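Local coordinates for p800 reaction center core protein (Heliobacterium modesticaldum, PDB 5V8K) that forms the homodimeric core of a photosynthetic reaction center, carrying bacteriochlorophyll g pigments and helping to bind a [4Fe-4S] cluster, at residues I341-A346 and A469-Y474. Sequence-based numbering, arbitrary orientation.
Sequences IADIHA and AVAAPY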
ATOM      1  N   ILE A 341     -20.850   6.836  -4.361  1.00 34.66           N
ATOM      2  CA  ILE A 341     -21.389   7.675  -3.293  1.00 38.88           C
ATOM      3  C   ILE A 341     -22.890   7.469  -3.177  1.00 38.62           C
ATOM      4  O   ILE A 341     -23.431   7.398  -2.076  1.00 38.90           O
ATOM      5  CB  ILE A 341     -21.025   9.151  -3.542  1.00 39.91           C
ATOM      6  CG1 ILE A 341     -19.542   9.348  -3.250  1.00 38.29           C
ATOM      7  CG2 ILE A 341     -21.839  10.116  -2.682  1.00 42.14           C
ATOM      8  CD1 ILE A 341     -19.073  10.724  -3.691  1.00 36.23           C
ATOM      9  N   ALA A 342     -23.576   7.369  -4.320  1.00 37.13           N
ATOM     10  CA  ALA A 342     -25.004   7.080  -4.368  1.00 39.75           C
ATOM     11  C   ALA A 342     -25.342   5.700  -3.765  1.00 40.31           C
ATOM     12  O   ALA A 342     -26.254   5.589  -2.944  1.00 42.73           O
ATOM     13  CB  ALA A 342     -25.484   7.181  -5.829  1.00 37.99           C
ATOM     14  N   ASP A 343     -24.630   4.638  -4.179  1.00 38.14           N
ATOM     15  CA  ASP A 343     -24.840   3.299  -3.621  1.00 38.19           C
ATOM     16  C   ASP A 343     -24.559   3.265  -2.117  1.00 40.14           C
ATOM     17  O   ASP A 343     -25.258   2.590  -1.365  1.00 39.22           O
ATOM     18  CB  ASP A 343     -23.950   2.280  -4.348  1.00 38.07           C
ATOM     19  CG  ASP A 343     -24.520   1.809  -5.671  1.00 44.22           C
ATOM     20  OD1 ASP A 343     -25.763   1.679  -5.773  1.00 45.13           O
ATOM     21  OD2 ASP A 343     -23.716   1.586  -6.624  1.00 41.94           O
ATOM     22  N   ILE A 344     -23.501   3.936  -1.672  1.00 35.01           N
ATOM     23  CA  ILE A 344     -23.115   3.902  -0.269  1.00 37.53           C
ATOM     24  C   ILE A 344     -24.221   4.482   0.599  1.00 40.09           C
ATOM     25  O   ILE A 344     -24.590   3.896   1.622  1.00 38.96           O
ATOM     26  CB  ILE A 344     -21.792   4.650  -0.057  1.00 36.82           C
ATOM     27  CG1 ILE A 344     -20.584   3.799  -0.529  1.00 35.87           C
ATOM     28  CG2 ILE A 344     -21.574   5.021   1.427  1.00 36.88           C
ATOM     29  CD1 ILE A 344     -19.268   4.612  -0.577  1.00 33.24           C
ATOM     30  N   HIS A 345     -24.777   5.645   0.192  1.00 36.55           N
ATOM     31  CA  HIS A 345     -25.645   6.451   1.032  1.00 38.03           C
ATOM     32  C   HIS A 345     -27.118   6.242   0.721  1.00 38.75           C
ATOM     33  O   HIS A 345     -27.951   7.032   1.175  1.00 43.45           O
ATOM     34  CB  HIS A 345     -25.280   7.944   0.907  1.00 37.74           C
ATOM     35  CG  HIS A 345     -23.932   8.278   1.457  1.00 39.18           C
ATOM     36  ND1 HIS A 345     -22.793   8.263   0.684  1.00 39.25           N
ATOM     37  CD2 HIS A 345     -23.531   8.611   2.703  1.00 37.78           C
ATOM     38  CE1 HIS A 345     -21.745   8.574   1.430  1.00 37.31           C
ATOM     39  NE2 HIS A 345     -22.163   8.775   2.663  1.00 37.95           N
ATOM     40  N   ALA A 346     -27.466   5.192  -0.017  1.00 42.26           N
ATOM     41  CA  ALA A 346     -28.820   5.068  -0.557  1.00 44.49           C
ATOM     42  C   ALA A 346     -29.883   5.005   0.534  1.00 48.05           C
ATOM     43  O   ALA A 346     -31.024   5.433   0.312  1.00 49.96           O
ATOM     44  CB  ALA A 346     -28.894   3.830  -1.449  1.00 41.24           C
ATOM     45  N   ALA A 469     -21.374  -2.595  -4.159  1.00 37.31           N
ATOM     46  CA  ALA A 469     -22.573  -3.266  -4.648  1.00 40.01           C
ATOM     47  C   ALA A 469     -23.705  -2.282  -4.878  1.00 43.41           C
ATOM     48  O   ALA A 469     -23.881  -1.321  -4.126  1.00 37.57           O
ATOM     49  CB  ALA A 469     -23.056  -4.352  -3.670  1.00 35.95           C
ATOM     50  N   VAL A 470     -24.465  -2.544  -5.947  1.00 42.44           N
ATOM     51  CA  VAL A 470     -25.634  -1.760  -6.304  1.00 41.22           C
ATOM     52  C   VAL A 470     -26.644  -1.781  -5.169  1.00 44.42           C
ATOM     53  O   VAL A 470     -27.037  -2.850  -4.686  1.00 46.93           O
ATOM     54  CB  VAL A 470     -26.265  -2.327  -7.581  1.00 44.99           C
ATOM     55  CG1 VAL A 470     -27.507  -1.565  -7.934  1.00 44.40           C
ATOM     56  CG2 VAL A 470     -25.294  -2.291  -8.745  1.00 40.95           C
ATOM     57  N   ALA A 471     -27.136  -0.601  -4.788  1.00 43.67           N
ATOM     58  CA  ALA A 471     -28.119  -0.507  -3.716  1.00 45.51           C
ATOM     59  C   ALA A 471     -29.535  -0.713  -4.251  1.00 45.20           C
ATOM     60  O   ALA A 471     -29.801  -0.607  -5.445  1.00 44.13           O
ATOM     61  CB  ALA A 471     -27.998   0.841  -3.011  1.00 43.58           C
ATOM     62  N   ALA A 472     -30.452  -1.001  -3.333  1.00 47.06           N
ATOM     63  CA  ALA A 472     -31.809  -1.369  -3.728  1.00 49.91           C
ATOM     64  C   ALA A 472     -32.507  -0.344  -4.603  1.00 50.13           C
ATOM     65  O   ALA A 472     -33.168  -0.755  -5.570  1.00 51.70           O
ATOM     66  CB  ALA A 472     -32.655  -1.637  -2.484  1.00 51.16           C
ATOM     67  N   PRO A 473     -32.423   0.971  -4.341  1.00 50.06           N
ATOM     68  CA  PRO A 473     -33.085   1.941  -5.224  1.00 45.94           C
ATOM     69  C   PRO A 473     -32.637   1.872  -6.679  1.00 48.82           C
ATOM     70  O   PRO A 473     -33.331   2.388  -7.555  1.00 45.44           O
ATOM     71  CB  PRO A 473     -32.707   3.297  -4.605  1.00 48.05           C
ATOM     72  CG  PRO A 473     -32.348   3.008  -3.187  1.00 50.57           C
ATOM     73  CD  PRO A 473     -31.820   1.608  -3.147  1.00 50.49           C
ATOM     74  N   TYR A 474     -31.472   1.269  -6.964  1.00 45.72           N
ATOM     75  CA  TYR A 474     -30.958   1.205  -8.331  1.00 46.52           C
ATOM     76  C   TYR A 474     -31.033  -0.205  -8.926  1.00 46.06           C
ATOM     77  O   TYR A 474     -30.408  -0.478  -9.957  1.00 46.50           O
ATOM     78  CB  TYR A 474     -29.523   1.750  -8.365  1.00 45.21           C
ATOM     79  CG  TYR A 474     -29.388   3.052  -7.611  1.00 45.31           C
ATOM     80  CD1 TYR A 474     -30.089   4.190  -8.013  1.00 43.46           C
ATOM     81  CD2 TYR A 474     -28.593   3.148  -6.484  1.00 42.22           C
ATOM     82  CE1 TYR A 474     -29.979   5.381  -7.327  1.00 44.84           C
ATOM     83  CE2 TYR A 474     -28.466   4.349  -5.794  1.00 42.94           C
ATOM     84  CZ  TYR A 474     -29.163   5.462  -6.227  1.00 44.56           C
ATOM     85  OH  TYR A 474     -29.056   6.640  -5.536  1.00 45.71           O
TER
HETATM   86  O   HOH W   1     -28.471   7.585  -2.998  1.00 77.44           O
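The last turn of helix 311-344 meets the loop before helix 475-488 most closely where Asp343 faces Ala471, their CA atoms 5.0 Å apart. In this type I reaction center subunit, related to PsaA and PsaB, the contact joins the end of a long membrane helix to the N-terminus of helix 475-488, where Tyr474 is the N-cap residue. Asp343 suits its place because a short carboxylate can accept a backbone N-H directly: Ala471 N donates to Asp343 OD1 over 2.8 Å. The donor comes from above the carboxylate plane, 56° out of it. With CG beside the backbone N (chi1 -81°), the carboxylate also brings OD1 to the ring edge of Tyr474, 3.3 Å from CD2, while OD2 is hydrogen-bonded to Ser466 OG and Tyr358 OH. Replacing this aspartate with an alanine would probably leave the Ala471 N-H without its acceptor and the Ser466 and Tyr358 hydroxyls without their shared partner. Just past the helix end, Ala346 CB presses on Ala471 CB at 3.5 Å, tight for two carbons, which two small methyls permit; the CG and CD of Pro473 also lie against Ala346 CB. Ala342 is likewise small enough for the phenol end of Tyr474 to lie against its CB. That hydroxyl hydrogen-bonds to Met356 O, and a bridging water donates both to Tyr474 OH at 2.8 Å and to Ala342 O at 3.0 Å.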